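Long-range contacts in aminotransferase, class III (Thermomicrobium roseum, PDB 6IO1), which is a thermostable (S)-enantioselective omega-transaminase that probably moves amino groups between substrates by way of its pyridoxal phosphate cofactor: residues G226-G231 / L259-T264; G294-G299 / C331-R336; N62-H67 / P426-S431; E199-R204 / V237-Y242. One frame throughout, in Å; residues are numbered along the deposited sequence.

Contact 1 (G226-G231 / L259-T264); sequences GEPVQG and LDEVIT. With PMP (4'-deoxy-4'-aminopyridoxal-5'-phosphate), chain C.
G226 and L259 pair where two neighbouring parallel strands, 221-226 and 256-260, run out at the cofactor pocket of a fold-type-I aminotransferase. The bridge is fixed by D260 N donating to G226 O at 2.8 Å, nearly straight at 176°. Beyond it the chains carry two acidic side chains to the bound pyridoxamine phosphate, E227 and D260 lying alongside each other and pointing the same way, with E227 CG 3.9 Å from D260 CB. The carboxylate of D260 swings away from its own backbone N (chi1 -178°) and reaches the pyridine, OD2 standing 3.1 Å from PMP N1. Its other oxygen, OD1, accepts from V262 N at 3.0 Å in an Asx turn, which fixes the rotation of the group, while OD2 is hydrogen-bonded to H155 ND1 and N125 ND2. E227 OE1 comes within 3.5 Å of the PMP methyl C2A and takes G231 N from above the carboxylate plane; OE2 is bonded by Y154 N. V262 CB packs on one face of the pyridine, 3.6 Å from PMP N1. Further from the ligand, the P228 ring wedges between L259 and T264: its CG is 3.9 Å from L259 CG and 3.7 Å from T264 OG1, a hydroxyl that is itself bonded to E261 OE1. Every touching residue is buried. An aspartate anchored on both oxygens beside N1 is consistent with its role in related enzymes, where it favours a protonated pyridine nitrogen and so a stronger electron sink.

Contact 2 (G294-G299 / C331-R336); sequences GYVPLG and CAVALR
The hydroxyl of Y295, whose CB packs on V333 of helix 328-344, is gripped twice: its OH is hydrogen-bonded to G66 O and to R69 N. Those bonds hold the far end of the ring away from the helix, while the near end makes the contact, Y295 CB lying 3.9 Å from V333 CG1. The first torsion accounts for the split, since CG stands opposite the carbonyl carbon (chi1 -79°) and takes the ring off past the helix. Across 294-299 and 331-336 the remaining evidence is purely apolar. The V296 and V333 side chains meet at a slant, V296 CG2 lying 3.7 Å from V333 CG2 and 4.1 Å from V333 CG1, so one methyl meets both branches of its partner. Two residues further along, L298 puts CD2 3.5 Å from A334 CB, methyl against methyl, with C331 N, about one turn earlier in the helix, at 4.3 Å from L298 CD2. All six touching residues are buried, yet the interface covers a modest 206 Å². Through the V296-V333 and L298-A334 contacts the extended backbone of 296-298 runs beside the helix, and it leads directly into strand 299-304. Helix 70-82 joins from the Y295 and V333 end through L72, helix 95-107 from the L298 and C331 end through L100, and the second subunit meets the loop with H327 bonding G294 O and Y324 packing on P297.

Contact 3 (N62-H67 / P426-S431); sequences NVNIGH and PPLTIS
N64 O receives L428 N at 2.8 Å, a weak bond because the N-H...O angle is just 127°, and the leucine side chain lies along N64 in the same direction. L428 holds CG beside its backbone N, opposite the carbonyl carbon (chi1 -51°), which lays CG against N64 CB at 3.6 Å; L428 CB comes to 3.3 Å from N64 O. On one flank V63 O rests on P427 CB at 3.4 Å; on the other, I65 O meets T429 CG2 at 3.7 Å. Successive carbonyls of 63-65 therefore face successive residues of 427-429. Local turns set both chains: V63 centres an inverse gamma turn, and P427 to I430 form a type I turn closed by I430 N to P427 O at 3.0 Å. In the next shell L428 leans on L341, L346 and L378, while S431 caps the helix that starts at 432. With alanine at L428, CG and both methyls go, and a gap would probably open between N64 CB and these three leucines. The amide of N64 is steered by R268, which bonds N64 OD1 through NH2 and P426 O through NH1, and so ties both segments together. N349 ND2 serves L428 O and I430 O, and R69 NE serves I65 O. With the direct bond weak, carbonyls of both segments are thus also met by R268, R69 and N349, and the positive charge of R268 is likely to polarise the two oxygens it holds.

Contact 4 (E199-R204 / V237-Y242); sequences EEFVAR and VPPDGY
F201 holds CG opposite its backbone N (chi1 -169°) and V202 does the same with CG1 (chi1 167°), which aims these neighbouring residues of helix 198-216 at one proline and leaves V202 CG2 beside the nitrogen, facing P239. The proline CG receives both, at 3.6 Å from V202 CG2 and 3.8 Å from F201 CD2, the phenylalanine and proline side chains crossing at about a right angle. V202 then fits against the type II turn from P239 to Y242, which Y242 N closes on P239 O at 3.1 Å. Its CG2 sits 3.6 Å from D240 O and 4.1 Å from Y242 CB, while CG1 reaches G241 O at 3.8 Å. G241 takes the positive phi that this turn requires. With an alanine at V202, both methyls would go and the turn would probably be left with a gap over P239 and Y242. The contact is partly buried, D240 and G241 being exposed. It fastens the first turns of helix 198-216 to the start of helix 242-253: G241 is the N-cap, V202 also touches A245, Y242 touches L205, and the loop residue P187 packs on P239 and Y242.

In the fold
Contact 1 supplies E227, D260, V262 and I263 to the PMP pocket, and the other three have their centres 17 to 19 Å from it. The L298 side chain of contact 2 is about 10 Å from PMP and that of N64 in contact 3 about 11 Å. These two contacts meet directly, through Y295 and G66 and again where G294 CA lies 3.7 Å from N62 ND2, and both touch the second subunit, which also bonds PMP through T323 N. Contact 4 touches contact 1, P228 O packing on P238 CG at 3.5 Å, because 226-231 and 237-242 belong to one loop. Contacts 2 and 4, their centres 36 Å apart, lie on opposite sides of the chain's centre. Contact 3 closes a chain loop within which the other three are nested.

Contact 1 (G226-G231 / L259-T264)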
loop_
_atom_site.group_PDB
_atom_site.type_symbol
_atom_site.label_atom_id
_atom_site.label_comp_id
_atom_site.label_asym_id
_atom_site.label_seq_id
_atom_site.Cartn_x
_atom_site.Cartn_y
_atom_site.Cartn_z
ATOM N N GLY B 226 -15.958 -8.215 6.583
ATOM C CA GLY B 226 -15.574 -9.564 6.950
ATOM C C GLY B 226 -15.101 -10.355 5.755
ATOM O O GLY B 226 -15.442 -10.055 4.606
ATOM N N GLU B 227 -14.305 -11.380 6.042
ATOM C CA GLU B 227 -13.851 -12.359 5.063
ATOM C C GLU B 227 -14.862 -13.498 4.967
ATOM O O GLU B 227 -15.439 -13.896 5.983
ATOM C CB GLU B 227 -12.490 -12.926 5.454
ATOM C CG GLU B 227 -11.443 -11.882 5.817
ATOM C CD GLU B 227 -10.429 -12.400 6.823
ATOM O OE1 GLU B 227 -9.494 -13.120 6.412
ATOM O OE2 GLU B 227 -10.565 -12.086 8.025
ATOM N N PRO B 228 -15.118 -14.028 3.767
ATOM C CA PRO B 228 -16.010 -15.200 3.681
ATOM C C PRO B 228 -15.505 -16.358 4.518
ATOM O O PRO B 228 -16.273 -16.970 5.273
ATOM C CB PRO B 228 -16.017 -15.523 2.179
ATOM C CG PRO B 228 -15.621 -14.249 1.508
ATOM C CD PRO B 228 -14.665 -13.572 2.443
ATOM N N VAL B 229 -14.218 -16.672 4.405
ATOM C CA VAL B 229 -13.524 -17.563 5.325
ATOM C C VAL B 229 -12.357 -16.782 5.907
ATOM O O VAL B 229 -11.477 -16.330 5.163
ATOM C CB VAL B 229 -13.035 -18.844 4.628
ATOM C CG1 VAL B 229 -12.226 -19.695 5.595
ATOM C CG2 VAL B 229 -14.210 -19.628 4.071
ATOM N N GLN B 230 -12.354 -16.612 7.227
ATOM C CA GLN B 230 -11.256 -15.905 7.874
ATOM C C GLN B 230 -9.966 -16.681 7.654
ATOM O O GLN B 230 -9.920 -17.893 7.866
ATOM C CB GLN B 230 -11.540 -15.736 9.367
ATOM C CG GLN B 230 -12.667 -14.759 9.671
ATOM C CD GLN B 230 -13.131 -14.823 11.113
ATOM O OE1 GLN B 230 -13.534 -15.878 11.604
ATOM N NE2 GLN B 230 -13.080 -13.688 11.801
ATOM N N GLY B 231 -8.922 -15.990 7.208
ATOM C CA GLY B 231 -7.705 -16.674 6.816
ATOM C C GLY B 231 -6.574 -16.589 7.817
ATOM O O GLY B 231 -6.166 -17.605 8.388
ATOM N N LEU B 259 -17.199 -7.167 1.769
ATOM C CA LEU B 259 -16.676 -8.526 1.739
ATOM C C LEU B 259 -15.198 -8.480 1.381
ATOM O O LEU B 259 -14.826 -7.975 0.316
ATOM C CB LEU B 259 -17.446 -9.394 0.745
ATOM C CG LEU B 259 -17.467 -10.881 1.102
ATOM C CD1 LEU B 259 -18.172 -11.105 2.432
ATOM C CD2 LEU B 259 -18.123 -11.689 -0.001
ATOM N N ASP B 260 -14.362 -9.010 2.270
ATOM C CA ASP B 260 -12.912 -9.009 2.092
ATOM C C ASP B 260 -12.536 -10.301 1.380
ATOM O O ASP B 260 -12.440 -11.362 2.002
ATOM C CB ASP B 260 -12.214 -8.869 3.443
ATOM C CG ASP B 260 -10.697 -8.801 3.329
ATOM O OD1 ASP B 260 -10.136 -9.209 2.294
ATOM O OD2 ASP B 260 -10.060 -8.332 4.294
ATOM N N GLU B 261 -12.307 -10.210 0.071
ATOM C CA GLU B 261 -11.932 -11.354 -0.748
ATOM C C GLU B 261 -10.442 -11.373 -1.070
ATOM O O GLU B 261 -10.042 -11.950 -2.086
ATOM C CB GLU B 261 -12.752 -11.371 -2.038
ATOM C CG GLU B 261 -14.241 -11.598 -1.827
ATOM C CD GLU B 261 -14.690 -12.979 -2.261
ATOM O OE1 GLU B 261 -13.826 -13.868 -2.408
ATOM O OE2 GLU B 261 -15.908 -13.174 -2.459
ATOM N N VAL B 262 -9.618 -10.738 -0.233
ATOM C CA VAL B 262 -8.184 -10.652 -0.508
ATOM C C VAL B 262 -7.567 -12.044 -0.595
ATOM O O VAL B 262 -6.747 -12.320 -1.479
ATOM C CB VAL B 262 -7.490 -9.780 0.557
ATOM C CG1 VAL B 262 -5.986 -9.988 0.529
ATOM C CG2 VAL B 262 -7.826 -8.311 0.334
ATOM N N ILE B 263 -7.957 -12.944 0.304
ATOM C CA ILE B 263 -7.446 -14.313 0.278
ATOM C C ILE B 263 -8.351 -15.229 -0.534
ATOM O O ILE B 263 -7.887 -15.954 -1.419
ATOM C CB ILE B 263 -7.275 -14.847 1.717
ATOM C CG1 ILE B 263 -6.122 -14.142 2.429
ATOM C CG2 ILE B 263 -7.049 -16.350 1.701
ATOM C CD1 ILE B 263 -5.839 -14.702 3.807
ATOM N N THR B 264 -9.654 -15.206 -0.245
ATOM C CA THR B 264 -10.583 -16.125 -0.894
ATOM C C THR B 264 -10.719 -15.849 -2.386
ATOM O O THR B 264 -11.057 -16.758 -3.152
ATOM C CB THR B 264 -11.955 -16.043 -0.226
ATOM O OG1 THR B 264 -12.446 -14.698 -0.304
ATOM C CG2 THR B 264 -11.861 -16.458 1.234
HETATM N N1 PMP C . -7.036 -8.606 3.944
HETATM C C2 PMP C . -6.868 -9.907 4.177
HETATM C C2A PMP C . -8.064 -10.807 4.148
HETATM C C3 PMP C . -5.595 -10.424 4.447
HETATM O O3 PMP C . -5.454 -11.761 4.683
HETATM C C4 PMP C . -4.489 -9.570 4.470
HETATM C C4A PMP C . -3.108 -10.106 4.759
HETATM N N4A PMP C . -2.945 -11.499 4.332
HETATM C C5 PMP C . -4.686 -8.205 4.221
HETATM C C6 PMP C . -5.977 -7.780 3.965
HETATM C C5A PMP C . -3.541 -7.239 4.235
HETATM O O4P PMP C . -2.936 -7.139 2.908
HETATM P P PMP C . -1.597 -6.272 2.653
HETATM O O1P PMP C . -1.305 -6.392 1.169
HETATM O O2P PMP C . -1.930 -4.856 3.077
HETATM O O3P PMP C . -0.528 -6.910 3.518
#

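Contact 2 (G294-G299 / C331-R336)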
loop_
_atom_site.group_PDB
_atom_site.type_symbol
_atom_site.label_atom_id
_atom_site.label_comp_id
_atom_site.label_asym_id
_atom_site.label_seq_id
_atom_site.Cartn_x
_atom_site.Cartn_y
_atom_site.Cartn_z
ATOM N N GLY B 294 0.533 -12.660 -7.275
ATOM C CA GLY B 294 1.673 -12.105 -6.583
ATOM C C GLY B 294 2.806 -11.653 -7.475
ATOM O O GLY B 294 3.839 -11.210 -6.957
ATOM N N TYR B 295 2.650 -11.745 -8.798
ATOM C CA TYR B 295 3.734 -11.370 -9.701
ATOM C C TYR B 295 4.023 -9.873 -9.646
ATOM O O TYR B 295 5.179 -9.456 -9.777
ATOM C CB TYR B 295 3.403 -11.816 -11.126
ATOM C CG TYR B 295 3.661 -13.290 -11.371
ATOM C CD1 TYR B 295 3.006 -14.262 -10.624
ATOM C CD2 TYR B 295 4.556 -13.709 -12.347
ATOM C CE1 TYR B 295 3.240 -15.608 -10.838
ATOM C CE2 TYR B 295 4.797 -15.053 -12.567
ATOM C CZ TYR B 295 4.136 -15.998 -11.811
ATOM O OH TYR B 295 4.370 -17.336 -12.029
ATOM N N VAL B 296 2.991 -9.050 -9.472
ATOM C CA VAL B 296 3.150 -7.604 -9.301
ATOM C C VAL B 296 2.177 -7.157 -8.214
ATOM O O VAL B 296 1.039 -7.648 -8.172
ATOM C CB VAL B 296 2.903 -6.843 -10.617
ATOM C CG1 VAL B 296 3.091 -5.346 -10.417
ATOM C CG2 VAL B 296 3.827 -7.335 -11.723
ATOM N N PRO B 297 2.573 -6.260 -7.308
ATOM C CA PRO B 297 1.640 -5.798 -6.266
ATOM C C PRO B 297 0.409 -5.142 -6.871
ATOM O O PRO B 297 0.504 -4.161 -7.611
ATOM C CB PRO B 297 2.480 -4.799 -5.464
ATOM C CG PRO B 297 3.881 -5.254 -5.660
ATOM C CD PRO B 297 3.943 -5.771 -7.071
ATOM N N LEU B 298 -0.757 -5.698 -6.549
ATOM C CA LEU B 298 -2.019 -5.157 -7.030
ATOM C C LEU B 298 -3.132 -5.505 -6.055
ATOM O O LEU B 298 -3.145 -6.591 -5.471
ATOM C CB LEU B 298 -2.361 -5.683 -8.429
ATOM C CG LEU B 298 -3.635 -5.116 -9.060
ATOM C CD1 LEU B 298 -3.594 -3.597 -9.086
ATOM C CD2 LEU B 298 -3.841 -5.666 -10.455
ATOM N N GLY B 299 -4.060 -4.567 -5.887
ATOM C CA GLY B 299 -5.236 -4.739 -5.063
ATOM C C GLY B 299 -6.336 -3.885 -5.651
ATOM O O GLY B 299 -6.124 -3.160 -6.623
ATOM N N CYS B 331 -1.788 -3.995 -13.808
ATOM C CA CYS B 331 -3.055 -4.326 -14.453
ATOM C C CYS B 331 -2.857 -5.248 -15.654
ATOM O O CYS B 331 -3.662 -6.158 -15.879
ATOM C CB CYS B 331 -3.779 -3.045 -14.861
ATOM S SG CYS B 331 -4.300 -2.027 -13.460
ATOM N N ALA B 332 -1.808 -5.020 -16.449
ATOM C CA ALA B 332 -1.535 -5.911 -17.574
ATOM C C ALA B 332 -1.205 -7.321 -17.094
ATOM O O ALA B 332 -1.703 -8.316 -17.649
ATOM C CB ALA B 332 -0.393 -5.351 -18.423
ATOM N N VAL B 333 -0.365 -7.427 -16.061
ATOM C CA VAL B 333 -0.051 -8.734 -15.493
ATOM C C VAL B 333 -1.312 -9.384 -14.942
ATOM O O VAL B 333 -1.498 -10.601 -15.051
ATOM C CB VAL B 333 1.045 -8.601 -14.418
ATOM C CG1 VAL B 333 1.193 -9.897 -13.637
ATOM C CG2 VAL B 333 2.367 -8.211 -15.059
ATOM N N ALA B 334 -2.200 -8.584 -14.346
ATOM C CA ALA B 334 -3.464 -9.112 -13.843
ATOM C C ALA B 334 -4.329 -9.648 -14.973
ATOM O O ALA B 334 -4.984 -10.683 -14.822
ATOM C CB ALA B 334 -4.216 -8.031 -13.069
ATOM N N LEU B 335 -4.366 -8.943 -16.105
ATOM C CA LEU B 335 -5.139 -9.420 -17.247
ATOM C C LEU B 335 -4.608 -10.760 -17.744
ATOM O O LEU B 335 -5.383 -11.689 -18.007
ATOM C CB LEU B 335 -5.118 -8.383 -18.369
ATOM C CG LEU B 335 -5.891 -7.085 -18.123
ATOM C CD1 LEU B 335 -5.632 -6.085 -19.239
ATOM C CD2 LEU B 335 -7.380 -7.363 -17.982
ATOM N N ARG B 336 -3.283 -10.884 -17.860
ATOM C CA ARG B 336 -2.707 -12.158 -18.294
ATOM C C ARG B 336 -2.968 -13.265 -17.272
ATOM O O ARG B 336 -3.288 -14.409 -17.637
ATOM C CB ARG B 336 -1.208 -11.995 -18.541
ATOM C CG ARG B 336 -0.642 -12.953 -19.571
ATOM C CD ARG B 336 -1.120 -12.604 -20.969
ATOM N NE ARG B 336 -0.704 -13.604 -21.947
ATOM C CZ ARG B 336 -1.392 -14.706 -22.225
ATOM N NH1 ARG B 336 -2.550 -14.936 -21.621
ATOM N NH2 ARG B 336 -0.937 -15.565 -23.127
#

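Contact 3 (N62-H67 / P426-S431)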
loop_
_atom_site.group_PDB
_atom_site.type_symbol
_atom_site.label_atom_id
_atom_site.label_comp_id
_atom_site.label_asym_id
_atom_site.label_seq_id
_atom_site.Cartn_x
_atom_site.Cartn_y
_atom_site.Cartn_z
ATOM N N ASN B 62 -1.098 -16.127 -2.160
ATOM C CA ASN B 62 -1.296 -15.309 -3.353
ATOM C C ASN B 62 -0.741 -15.865 -4.657
ATOM O O ASN B 62 -1.205 -15.426 -5.714
ATOM C CB ASN B 62 -0.714 -13.901 -3.143
ATOM C CG ASN B 62 0.744 -13.915 -2.746
ATOM O OD1 ASN B 62 1.267 -14.925 -2.282
ATOM N ND2 ASN B 62 1.411 -12.780 -2.919
ATOM N N VAL B 63 0.192 -16.815 -4.646
ATOM C CA VAL B 63 0.737 -17.314 -5.907
ATOM C C VAL B 63 -0.194 -18.391 -6.451
ATOM O O VAL B 63 0.127 -19.584 -6.426
ATOM C CB VAL B 63 2.177 -17.835 -5.740
ATOM C CG1 VAL B 63 2.799 -18.120 -7.102
ATOM C CG2 VAL B 63 3.020 -16.820 -4.989
ATOM N N ASN B 64 -1.363 -17.967 -6.936
ATOM C CA ASN B 64 -2.429 -18.908 -7.267
ATOM C C ASN B 64 -2.093 -19.766 -8.484
ATOM O O ASN B 64 -2.333 -20.978 -8.471
ATOM C CB ASN B 64 -3.738 -18.147 -7.476
ATOM C CG ASN B 64 -4.298 -17.596 -6.178
ATOM O OD1 ASN B 64 -3.615 -17.580 -5.154
ATOM N ND2 ASN B 64 -5.546 -17.146 -6.213
ATOM N N ILE B 65 -1.547 -19.169 -9.551
ATOM C CA ILE B 65 -1.253 -19.940 -10.757
ATOM C C ILE B 65 0.141 -20.551 -10.736
ATOM O O ILE B 65 0.543 -21.185 -11.722
ATOM C CB ILE B 65 -1.422 -19.096 -12.039
ATOM C CG1 ILE B 65 -0.291 -18.075 -12.179
ATOM C CG2 ILE B 65 -2.784 -18.420 -12.060
ATOM C CD1 ILE B 65 -0.268 -17.381 -13.526
ATOM N N GLY B 66 0.889 -20.387 -9.649
ATOM C CA GLY B 66 2.196 -20.994 -9.523
ATOM C C GLY B 66 3.318 -20.100 -10.020
ATOM O O GLY B 66 3.111 -19.068 -10.662
ATOM N N HIS B 67 4.541 -20.519 -9.704
ATOM C CA HIS B 67 5.725 -19.769 -10.087
ATOM C C HIS B 67 6.126 -20.087 -11.526
ATOM O O HIS B 67 5.727 -21.102 -12.105
ATOM C CB HIS B 67 6.896 -20.088 -9.155
ATOM C CG HIS B 67 6.621 -19.826 -7.706
ATOM N ND1 HIS B 67 6.583 -18.556 -7.171
ATOM C CD2 HIS B 67 6.394 -20.675 -6.676
ATOM C CE1 HIS B 67 6.334 -18.634 -5.876
ATOM N NE2 HIS B 67 6.215 -19.908 -5.550
ATOM N N PRO B 426 -1.681 -23.731 -0.581
ATOM C CA PRO B 426 -0.890 -24.070 -1.774
ATOM C C PRO B 426 -1.395 -23.461 -3.090
ATOM O O PRO B 426 -2.542 -23.059 -3.153
ATOM C CB PRO B 426 -0.982 -25.602 -1.838
ATOM C CG PRO B 426 -2.298 -25.917 -1.166
ATOM C CD PRO B 426 -2.426 -24.883 -0.066
ATOM N N PRO B 427 -0.543 -23.376 -4.140
ATOM C CA PRO B 427 -0.943 -22.813 -5.436
ATOM C C PRO B 427 -2.103 -23.627 -6.027
ATOM O O PRO B 427 -2.096 -24.840 -5.910
ATOM C CB PRO B 427 0.309 -22.978 -6.310
ATOM C CG PRO B 427 1.446 -23.059 -5.316
ATOM C CD PRO B 427 0.860 -23.795 -4.129
ATOM N N LEU B 428 -3.054 -22.936 -6.660
ATOM C CA LEU B 428 -4.255 -23.576 -7.188
ATOM C C LEU B 428 -3.951 -24.690 -8.183
ATOM O O LEU B 428 -4.857 -25.464 -8.511
ATOM C CB LEU B 428 -5.163 -22.536 -7.851
ATOM C CG LEU B 428 -5.535 -21.270 -7.074
ATOM C CD1 LEU B 428 -6.675 -20.539 -7.771
ATOM C CD2 LEU B 428 -5.905 -21.579 -5.631
ATOM N N THR B 429 -2.716 -24.793 -8.666
ATOM C CA THR B 429 -2.337 -25.796 -9.652
ATOM C C THR B 429 -1.822 -27.089 -9.032
ATOM O O THR B 429 -1.385 -27.977 -9.773
ATOM C CB THR B 429 -1.270 -25.229 -10.592
ATOM O OG1 THR B 429 -0.123 -24.832 -9.832
ATOM C CG2 THR B 429 -1.812 -24.023 -11.342
ATOM N N ILE B 430 -1.847 -27.209 -7.701
ATOM C CA ILE B 430 -1.213 -28.342 -7.036
ATOM C C ILE B 430 -1.856 -29.646 -7.484
ATOM O O ILE B 430 -3.085 -29.781 -7.532
ATOM C CB ILE B 430 -1.263 -28.166 -5.509
ATOM C CG1 ILE B 430 -0.405 -29.229 -4.816
ATOM C CG2 ILE B 430 -2.698 -28.196 -4.991
ATOM C CD1 ILE B 430 -0.084 -28.899 -3.372
ATOM N N SER B 431 -1.017 -30.597 -7.871
ATOM C CA SER B 431 -1.462 -31.914 -8.288
ATOM C C SER B 431 -1.612 -32.865 -7.104
ATOM O O SER B 431 -1.279 -32.540 -5.956
ATOM C CB SER B 431 -0.477 -32.515 -9.292
ATOM O OG SER B 431 0.706 -32.962 -8.644
#

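Contact 4 (E199-R204 / V237-Y242)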
loop_
_atom_site.group_PDB
_atom_site.type_symbol
_atom_site.label_atom_id
_atom_site.label_comp_id
_atom_site.label_asym_id
_atom_site.label_seq_id
_atom_site.Cartn_x
_atom_site.Cartn_y
_atom_site.Cartn_z
ATOM N N GLU B 199 -27.228 -24.720 12.995
ATOM C CA GLU B 199 -28.390 -23.840 13.071
ATOM C C GLU B 199 -28.417 -23.065 14.385
ATOM O O GLU B 199 -28.639 -21.848 14.391
ATOM C CB GLU B 199 -29.665 -24.659 12.892
ATOM C CG GLU B 199 -30.953 -23.867 13.015
ATOM C CD GLU B 199 -32.141 -24.615 12.445
ATOM O OE1 GLU B 199 -33.071 -23.959 11.933
ATOM O OE2 GLU B 199 -32.139 -25.863 12.502
ATOM N N GLU B 200 -28.197 -23.752 15.512
ATOM C CA GLU B 200 -28.218 -23.077 16.809
ATOM C C GLU B 200 -27.097 -22.050 16.914
ATOM O O GLU B 200 -27.297 -20.944 17.435
ATOM C CB GLU B 200 -28.099 -24.108 17.934
ATOM C CG GLU B 200 -29.244 -25.108 18.017
ATOM C CD GLU B 200 -28.911 -26.299 18.900
ATOM O OE1 GLU B 200 -29.776 -26.711 19.703
ATOM O OE2 GLU B 200 -27.782 -26.825 18.791
ATOM N N PHE B 201 -25.905 -22.404 16.427
ATOM C CA PHE B 201 -24.778 -21.478 16.442
ATOM C C PHE B 201 -25.073 -20.240 15.603
ATOM O O PHE B 201 -24.795 -19.109 16.027
ATOM C CB PHE B 201 -23.529 -22.200 15.935
ATOM C CG PHE B 201 -22.252 -21.440 16.137
ATOM C CD1 PHE B 201 -22.104 -20.570 17.204
ATOM C CD2 PHE B 201 -21.190 -21.611 15.265
ATOM C CE1 PHE B 201 -20.922 -19.876 17.388
ATOM C CE2 PHE B 201 -20.009 -20.923 15.444
ATOM C CZ PHE B 201 -19.874 -20.054 16.506
ATOM N N VAL B 202 -25.642 -20.437 14.411
ATOM C CA VAL B 202 -26.004 -19.310 13.554
ATOM C C VAL B 202 -27.056 -18.442 14.231
ATOM O O VAL B 202 -27.016 -17.210 14.139
ATOM C CB VAL B 202 -26.479 -19.817 12.179
ATOM C CG1 VAL B 202 -27.146 -18.697 11.394
ATOM C CG2 VAL B 202 -25.312 -20.387 11.394
ATOM N N ALA B 203 -28.017 -19.068 14.915
ATOM C CA ALA B 203 -29.033 -18.299 15.628
ATOM C C ALA B 203 -28.400 -17.438 16.714
ATOM O O ALA B 203 -28.759 -16.263 16.877
ATOM C CB ALA B 203 -30.082 -19.236 16.225
ATOM N N ARG B 204 -27.442 -18.001 17.455
ATOM C CA ARG B 204 -26.757 -17.228 18.488
ATOM C C ARG B 204 -25.994 -16.056 17.884
ATOM O O ARG B 204 -26.028 -14.937 18.416
ATOM C CB ARG B 204 -25.788 -18.119 19.261
ATOM C CG ARG B 204 -26.407 -19.150 20.182
ATOM C CD ARG B 204 -25.294 -19.796 20.991
ATOM N NE ARG B 204 -25.772 -20.673 22.054
ATOM C CZ ARG B 204 -24.991 -21.172 23.005
ATOM N NH1 ARG B 204 -23.702 -20.859 23.035
ATOM N NH2 ARG B 204 -25.497 -21.967 23.937
ATOM N N VAL B 237 -13.846 -21.530 9.139
ATOM C CA VAL B 237 -14.895 -21.796 8.161
ATOM C C VAL B 237 -16.233 -21.556 8.847
ATOM O O VAL B 237 -16.530 -22.197 9.865
ATOM C CB VAL B 237 -14.795 -23.223 7.599
ATOM C CG1 VAL B 237 -15.836 -23.440 6.514
ATOM C CG2 VAL B 237 -13.395 -23.481 7.061
ATOM N N PRO B 238 -17.063 -20.650 8.338
ATOM C CA PRO B 238 -18.308 -20.320 9.025
ATOM C C PRO B 238 -19.285 -21.478 8.945
ATOM O O PRO B 238 -19.199 -22.310 8.029
ATOM C CB PRO B 238 -18.823 -19.100 8.249
ATOM C CG PRO B 238 -18.283 -19.300 6.874
ATOM C CD PRO B 238 -16.924 -19.924 7.064
ATOM N N PRO B 239 -20.220 -21.575 9.885
ATOM C CA PRO B 239 -21.212 -22.648 9.814
ATOM C C PRO B 239 -22.158 -22.420 8.647
ATOM O O PRO B 239 -22.305 -21.308 8.135
ATOM C CB PRO B 239 -21.944 -22.548 11.157
ATOM C CG PRO B 239 -21.775 -21.125 11.564
ATOM C CD PRO B 239 -20.419 -20.710 11.061
ATOM N N ASP B 240 -22.792 -23.507 8.216
ATOM C CA ASP B 240 -23.729 -23.428 7.105
ATOM C C ASP B 240 -24.875 -22.484 7.441
ATOM O O ASP B 240 -25.455 -22.553 8.529
ATOM C CB ASP B 240 -24.254 -24.822 6.768
ATOM C CG ASP B 240 -23.151 -25.772 6.339
ATOM O OD1 ASP B 240 -22.190 -25.312 5.688
ATOM O OD2 ASP B 240 -23.246 -26.978 6.648
ATOM N N GLY B 241 -25.199 -21.598 6.500
ATOM C CA GLY B 241 -26.276 -20.647 6.684
ATOM C C GLY B 241 -25.894 -19.368 7.399
ATOM O O GLY B 241 -26.756 -18.499 7.577
ATOM N N TYR B 242 -24.635 -19.228 7.819
ATOM C CA TYR B 242 -24.214 -18.041 8.559
ATOM C C TYR B 242 -24.324 -16.784 7.704
ATOM O O TYR B 242 -24.950 -15.792 8.104
ATOM C CB TYR B 242 -22.779 -18.235 9.059
ATOM C CG TYR B 242 -22.084 -16.972 9.523
ATOM C CD1 TYR B 242 -22.209 -16.533 10.834
ATOM C CD2 TYR B 242 -21.288 -16.231 8.657
ATOM C CE1 TYR B 242 -21.573 -15.386 11.268
ATOM C CE2 TYR B 242 -20.650 -15.081 9.081
ATOM C CZ TYR B 242 -20.795 -14.663 10.387
ATOM O OH TYR B 242 -20.161 -13.521 10.816
#